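PDB 5NGO: inactive poly [ADP-ribose] polymerase RCD1, which is a plant PARP-family protein classed as inactive in ADP-ribosylation, and serves as the target of a downy mildew effector that suppresses immunity. Local coordinates for residues K13-V18 with T101-P106; R111-D116 with V180-S185. All blocks are in the same frame, centred on the assembly; numbering follows the deposited sequence.

Overall arrangement
Near the N terminus, helix 9-19 supplies K13-V18, and contact 1 brings it against T101-P106, the turn that leaves strand 98-102. That contact closes a loop of 82 residues, which includes helix 37-57 and strands 28-33 and 62-68. The chain then runs directly on to R111-D116, where contact 2 opens; it closes at V180-S185, the end of strand 174-182 and the start of the C-terminal tail. The two loops therefore follow in series, neither enclosing nor crossing the other. Their centres lie about 14 Å apart, and both reach the same mixed sheet; the F16 ring of contact 1 packs directly on F182 and V180 of contact 2.

Contact 1: K13-V18 with T101-P106; sequences KKMFAV and TAADCP
F16 and P106 form the inner half of this contact, M15 and A103 the outer half. CD1 of the F16 ring lies 4.3 Å from CB of P106, the proline meeting the ring obliquely. The next ring atom, CG of P106, lies 4.3 Å from the carbonyl O of F16, on the helix backbone. A compact, rigid ring suits this place, since it can rest on both an aromatic side chain and the helix surface. Further out, SD of M15 approaches CB of A103 at 4.5 Å, a loose apolar touch in which the small methyl lets the turn come up to the flexible thioether. No hydrogen bond joins the segments.

Behind this first shell, a type I turn from A102 to C105, closed by C105 N to A102 O at 3.0 Å, holds A103 at the bend and leads the chain on to P106. W66 on strand 62-68 ties the halves together: its NE1 binds A103 O, its ring meets F16 edge-to-face, and M15 and P106 both touch it. M123 of strand 121-129 lies against F16 and P106. The arrangement is an amphipathic helix packed on a sheet, here N-terminal helix 9-19 covering the half of the PARP-type sheet that begins at edge strand 28-33.

Contact 2: R111-D116 with V180-S185; sequences RYCDVD and VRFKLS
R111 and L184 meet at the outer side of this contact, where the arginine chain crosses the leucine at a slant. CD1 of L184 reaches CG of R111 at 3.7 Å and also sits over the centre of one guanidinium face, 4.0 Å above its plane. One methyl thus packs on both the aliphatic and the flat part of the same side chain. The arginine achieves this by bending at chi2 and chi3, which turns its end back toward the leucine, although its CB points away from the other segment. Arginine suits this exposed margin, because its methylenes can cover a leucine while the charged head stays at the surface. At the guanidinium edge NH2 comes within 2.9 Å of the carbonyl O of S185, but the angle is too poor for a hydrogen bond.

Deeper in, C113 meets the F182 ring at its edge. Its SG is 3.9 Å from CZ and 5.2 Å from the ring centroid, 86° off the normal and so practically in the ring plane. With chi1 at 69°, CG of F182 is flanked by both backbone branches, and the ring extends from the strand toward the loop. Cysteine is small and apolar enough for this buried place, and its polarisable sulfur can face the weakly positive hydrogens of an aromatic edge.

Outside the two segments, the ring of F16 meets that of F182, and M123 and P68 touch C113. The geometry is a cysteine sulfur-aromatic contact at the ring edge, and it joins the irregular link between strands 98-102 and 121-129 to the C-terminal end of strand 174-182.

Contact 1: K13-V18 with T101-P106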
loop_
_atom_site.group_PDB
_atom_site.type_symbol
_atom_site.label_atom_id
_atom_site.label_comp_id
_atom_site.label_asym_id
_atom_site.label_seq_id
_atom_site.Cartn_x
_atom_site.Cartn_y
_atom_site.Cartn_z
ATOM N N LYS A 13 -1.230 14.299 4.182
ATOM C CA LYS A 13 -1.145 15.334 3.147
ATOM C C LYS A 13 0.297 15.761 2.901
ATOM O O LYS A 13 0.745 15.813 1.753
ATOM C CB LYS A 13 -1.985 16.568 3.507
ATOM C CG LYS A 13 -2.094 17.565 2.345
ATOM C CD LYS A 13 -3.217 18.566 2.507
ATOM C CE LYS A 13 -3.049 19.410 3.755
ATOM N NZ LYS A 13 -4.112 20.446 3.832
ATOM N N LYS A 14 1.011 16.040 3.990
ATOM C CA LYS A 14 2.418 16.428 3.924
ATOM C C LYS A 14 3.314 15.332 3.344
ATOM O O LYS A 14 4.149 15.617 2.490
ATOM C CB LYS A 14 2.923 16.864 5.305
ATOM C CG LYS A 14 2.628 18.338 5.560
ATOM C CD LYS A 14 2.227 18.714 6.995
ATOM C CE LYS A 14 1.287 19.922 6.983
ATOM N NZ LYS A 14 1.471 20.833 8.147
ATOM N N MET A 15 3.136 14.097 3.801
ATOM C CA MET A 15 3.812 12.928 3.204
ATOM C C MET A 15 3.624 12.857 1.687
ATOM O O MET A 15 4.577 12.603 0.954
ATOM C CB MET A 15 3.303 11.616 3.817
ATOM C CG MET A 15 4.243 10.976 4.835
ATOM S SD MET A 15 3.719 9.287 5.218
ATOM C CE MET A 15 2.379 9.594 6.351
ATOM N N PHE A 16 2.394 13.052 1.232
ATOM C CA PHE A 16 2.075 12.990 -0.193
ATOM C C PHE A 16 2.671 14.170 -0.973
ATOM O O PHE A 16 3.147 13.991 -2.100
ATOM C CB PHE A 16 0.560 12.939 -0.403
ATOM C CG PHE A 16 0.162 12.662 -1.822
ATOM C CD1 PHE A 16 0.068 11.360 -2.281
ATOM C CD2 PHE A 16 -0.116 13.705 -2.702
ATOM C CE1 PHE A 16 -0.295 11.094 -3.594
ATOM C CE2 PHE A 16 -0.466 13.434 -4.020
ATOM C CZ PHE A 16 -0.557 12.129 -4.462
ATOM N N ALA A 17 2.639 15.362 -0.378
ATOM C CA ALA A 17 3.169 16.574 -1.029
ATOM C C ALA A 17 4.690 16.518 -1.208
ATOM O O ALA A 17 5.185 16.760 -2.310
ATOM C CB ALA A 17 2.772 17.828 -0.253
ATOM N N VAL A 18 5.420 16.169 -0.135
ATOM C CA VAL A 18 6.879 16.075 -0.214
ATOM C C VAL A 18 7.253 14.917 -1.151
ATOM O O VAL A 18 8.156 15.055 -1.973
ATOM C CB VAL A 18 7.557 15.893 1.168
ATOM C CG1 VAL A 18 7.232 17.048 2.105
ATOM C CG2 VAL A 18 7.225 14.542 1.768
ATOM N N THR A 101 3.974 1.219 -3.035
ATOM C CA THR A 101 5.092 2.113 -3.119
ATOM C C THR A 101 5.472 2.559 -1.701
ATOM O O THR A 101 4.602 2.765 -0.844
ATOM C CB THR A 101 4.740 3.316 -3.986
ATOM O OG1 THR A 101 4.474 2.909 -5.336
ATOM C CG2 THR A 101 5.829 4.360 -3.922
ATOM N N ALA A 102 6.784 2.668 -1.428
ATOM C CA ALA A 102 7.238 3.045 -0.102
ATOM C C ALA A 102 6.758 4.471 0.245
ATOM O O ALA A 102 6.480 5.288 -0.663
ATOM C CB ALA A 102 8.729 2.977 -0.020
ATOM N N ALA A 103 6.668 4.742 1.565
ATOM C CA ALA A 103 6.111 5.979 2.090
ATOM C C ALA A 103 6.658 7.292 1.483
ATOM O O ALA A 103 5.909 8.255 1.292
ATOM C CB ALA A 103 6.279 6.020 3.603
ATOM N N ASP A 104 7.954 7.323 1.183
ATOM C CA ASP A 104 8.573 8.554 0.674
ATOM C C ASP A 104 8.650 8.612 -0.863
ATOM O O ASP A 104 9.199 9.558 -1.402
ATOM C CB ASP A 104 9.942 8.787 1.328
ATOM C CG ASP A 104 10.939 7.652 1.073
ATOM O OD1 ASP A 104 10.538 6.558 0.596
ATOM O OD2 ASP A 104 12.139 7.858 1.337
ATOM N N CYS A 105 8.031 7.639 -1.548
ATOM C CA CYS A 105 8.133 7.479 -3.002
ATOM C C CYS A 105 6.831 7.529 -3.796
ATOM O O CYS A 105 6.779 6.963 -4.883
ATOM C CB CYS A 105 8.761 6.113 -3.305
ATOM S SG CYS A 105 10.451 6.015 -2.770
ATOM N N PRO A 106 5.788 8.218 -3.307
ATOM C CA PRO A 106 4.563 8.176 -4.123
ATOM C C PRO A 106 4.691 8.731 -5.564
ATOM O O PRO A 106 3.878 8.353 -6.408
ATOM C CB PRO A 106 3.557 8.981 -3.298
ATOM C CG PRO A 106 4.382 9.849 -2.414
ATOM C CD PRO A 106 5.653 9.120 -2.155
#

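Contact 2: R111-D116 with V180-S185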
loop_
_atom_site.group_PDB
_atom_site.type_symbol
_atom_site.label_atom_id
_atom_site.label_comp_id
_atom_site.label_asym_id
_atom_site.label_seq_id
_atom_site.Cartn_x
_atom_site.Cartn_y
_atom_site.Cartn_z
ATOM N N ARG A 111 1.211 8.459 -11.403
ATOM C CA ARG A 111 0.669 8.394 -12.758
ATOM C C ARG A 111 -0.119 7.116 -13.068
ATOM O O ARG A 111 -0.881 7.077 -14.024
ATOM C CB ARG A 111 1.793 8.592 -13.796
ATOM C CG ARG A 111 2.155 10.080 -13.938
ATOM C CD ARG A 111 2.512 10.518 -15.385
ATOM N NE ARG A 111 1.738 11.722 -15.784
ATOM C CZ ARG A 111 1.990 12.967 -15.395
ATOM N NH1 ARG A 111 3.033 13.261 -14.622
ATOM N NH2 ARG A 111 1.214 13.947 -15.819
ATOM N N TYR A 112 0.070 6.086 -12.254
ATOM C CA TYR A 112 -0.630 4.818 -12.413
ATOM C C TYR A 112 -1.988 4.806 -11.637
ATOM O O TYR A 112 -2.719 3.821 -11.709
ATOM C CB TYR A 112 0.350 3.709 -12.043
ATOM C CG TYR A 112 -0.091 2.299 -12.354
ATOM C CD1 TYR A 112 -0.855 1.576 -11.441
ATOM C CD2 TYR A 112 0.265 1.681 -13.551
ATOM C CE1 TYR A 112 -1.258 0.256 -11.696
ATOM C CE2 TYR A 112 -0.126 0.360 -13.833
ATOM C CZ TYR A 112 -0.884 -0.344 -12.898
ATOM O OH TYR A 112 -1.274 -1.635 -13.167
ATOM N N CYS A 113 -2.329 5.919 -10.981
ATOM C CA CYS A 113 -3.671 6.143 -10.476
ATOM C C CYS A 113 -4.600 6.662 -11.568
ATOM O O CYS A 113 -4.401 7.755 -12.075
ATOM C CB CYS A 113 -3.656 7.145 -9.308
ATOM S SG CYS A 113 -2.646 6.673 -7.869
ATOM N N ASP A 114 -5.598 5.866 -11.934
ATOM C CA ASP A 114 -6.573 6.219 -12.977
ATOM C C ASP A 114 -7.337 7.512 -12.713
ATOM O O ASP A 114 -7.899 7.701 -11.641
ATOM C CB ASP A 114 -7.603 5.100 -13.167
ATOM C CG ASP A 114 -7.029 3.872 -13.866
ATOM O OD1 ASP A 114 -5.785 3.685 -13.894
ATOM O OD2 ASP A 114 -7.844 3.074 -14.371
ATOM N N VAL A 115 -7.365 8.378 -13.712
ATOM C CA VAL A 115 -8.227 9.557 -13.722
ATOM C C VAL A 115 -9.703 9.142 -13.835
ATOM O O VAL A 115 -10.038 8.264 -14.613
ATOM C CB VAL A 115 -7.821 10.512 -14.880
ATOM C CG1 VAL A 115 -8.935 11.448 -15.278
ATOM C CG2 VAL A 115 -6.601 11.312 -14.499
ATOM N N ASP A 116 -10.559 9.774 -13.032
ATOM C CA ASP A 116 -12.015 9.605 -13.135
ATOM C C ASP A 116 -12.589 10.681 -14.077
ATOM O O ASP A 116 -11.840 11.439 -14.691
ATOM C CB ASP A 116 -12.683 9.608 -11.743
ATOM C CG ASP A 116 -12.719 10.987 -11.057
ATOM O OD1 ASP A 116 -12.336 12.023 -11.648
ATOM O OD2 ASP A 116 -13.153 11.026 -9.881
ATOM N N VAL A 180 -6.157 9.706 -0.580
ATOM C CA VAL A 180 -5.699 11.019 -1.004
ATOM C C VAL A 180 -6.231 11.252 -2.408
ATOM O O VAL A 180 -5.927 10.469 -3.316
ATOM C CB VAL A 180 -4.151 11.100 -1.004
ATOM C CG1 VAL A 180 -3.687 12.447 -1.567
ATOM C CG2 VAL A 180 -3.610 10.917 0.404
ATOM N N ARG A 181 -7.031 12.311 -2.567
ATOM C CA ARG A 181 -7.535 12.738 -3.868
ATOM C C ARG A 181 -6.641 13.834 -4.410
ATOM O O ARG A 181 -6.375 14.811 -3.715
ATOM C CB ARG A 181 -8.958 13.278 -3.745
ATOM C CG ARG A 181 -9.960 12.229 -3.332
ATOM C CD ARG A 181 -11.369 12.784 -3.221
ATOM N NE ARG A 181 -12.223 11.777 -2.598
ATOM C CZ ARG A 181 -13.538 11.840 -2.494
ATOM N NH1 ARG A 181 -14.225 12.841 -3.032
ATOM N NH2 ARG A 181 -14.182 10.850 -1.882
ATOM N N PHE A 182 -6.206 13.686 -5.663
ATOM C CA PHE A 182 -5.264 14.626 -6.263
ATOM C C PHE A 182 -5.395 14.759 -7.792
ATOM O O PHE A 182 -6.167 14.037 -8.428
ATOM C CB PHE A 182 -3.835 14.236 -5.869
ATOM C CG PHE A 182 -3.351 12.958 -6.501
ATOM C CD1 PHE A 182 -3.729 11.724 -5.991
ATOM C CD2 PHE A 182 -2.499 12.986 -7.596
ATOM C CE1 PHE A 182 -3.289 10.548 -6.557
ATOM C CE2 PHE A 182 -2.042 11.806 -8.171
ATOM C CZ PHE A 182 -2.442 10.582 -7.646
ATOM N N LYS A 183 -4.642 15.708 -8.351
ATOM C CA LYS A 183 -4.499 15.862 -9.809
ATOM C C LYS A 183 -3.036 15.988 -10.233
ATOM O O LYS A 183 -2.199 16.359 -9.435
ATOM C CB LYS A 183 -5.242 17.085 -10.313
ATOM C CG LYS A 183 -6.719 17.103 -10.003
ATOM C CD LYS A 183 -7.429 18.268 -10.675
ATOM C CE LYS A 183 -8.783 17.810 -11.212
ATOM N NZ LYS A 183 -9.660 18.923 -11.637
ATOM N N LEU A 184 -2.787 15.673 -11.505
ATOM C CA LEU A 184 -1.497 15.925 -12.188
ATOM C C LEU A 184 -1.720 16.668 -13.509
ATOM O O LEU A 184 -2.828 16.678 -14.030
ATOM C CB LEU A 184 -0.778 14.623 -12.492
ATOM C CG LEU A 184 -0.503 13.651 -11.355
ATOM C CD1 LEU A 184 0.056 12.345 -11.939
ATOM C CD2 LEU A 184 0.455 14.221 -10.302
ATOM N N SER A 185 -0.651 17.239 -14.068
ATOM C CA SER A 185 -0.678 17.945 -15.368
ATOM C C SER A 185 -0.509 17.035 -16.618
ATOM O O SER A 185 -0.805 15.820 -16.566
ATOM C CB SER A 185 0.377 19.040 -15.364
ATOM O OG SER A 185 1.682 18.497 -15.345
#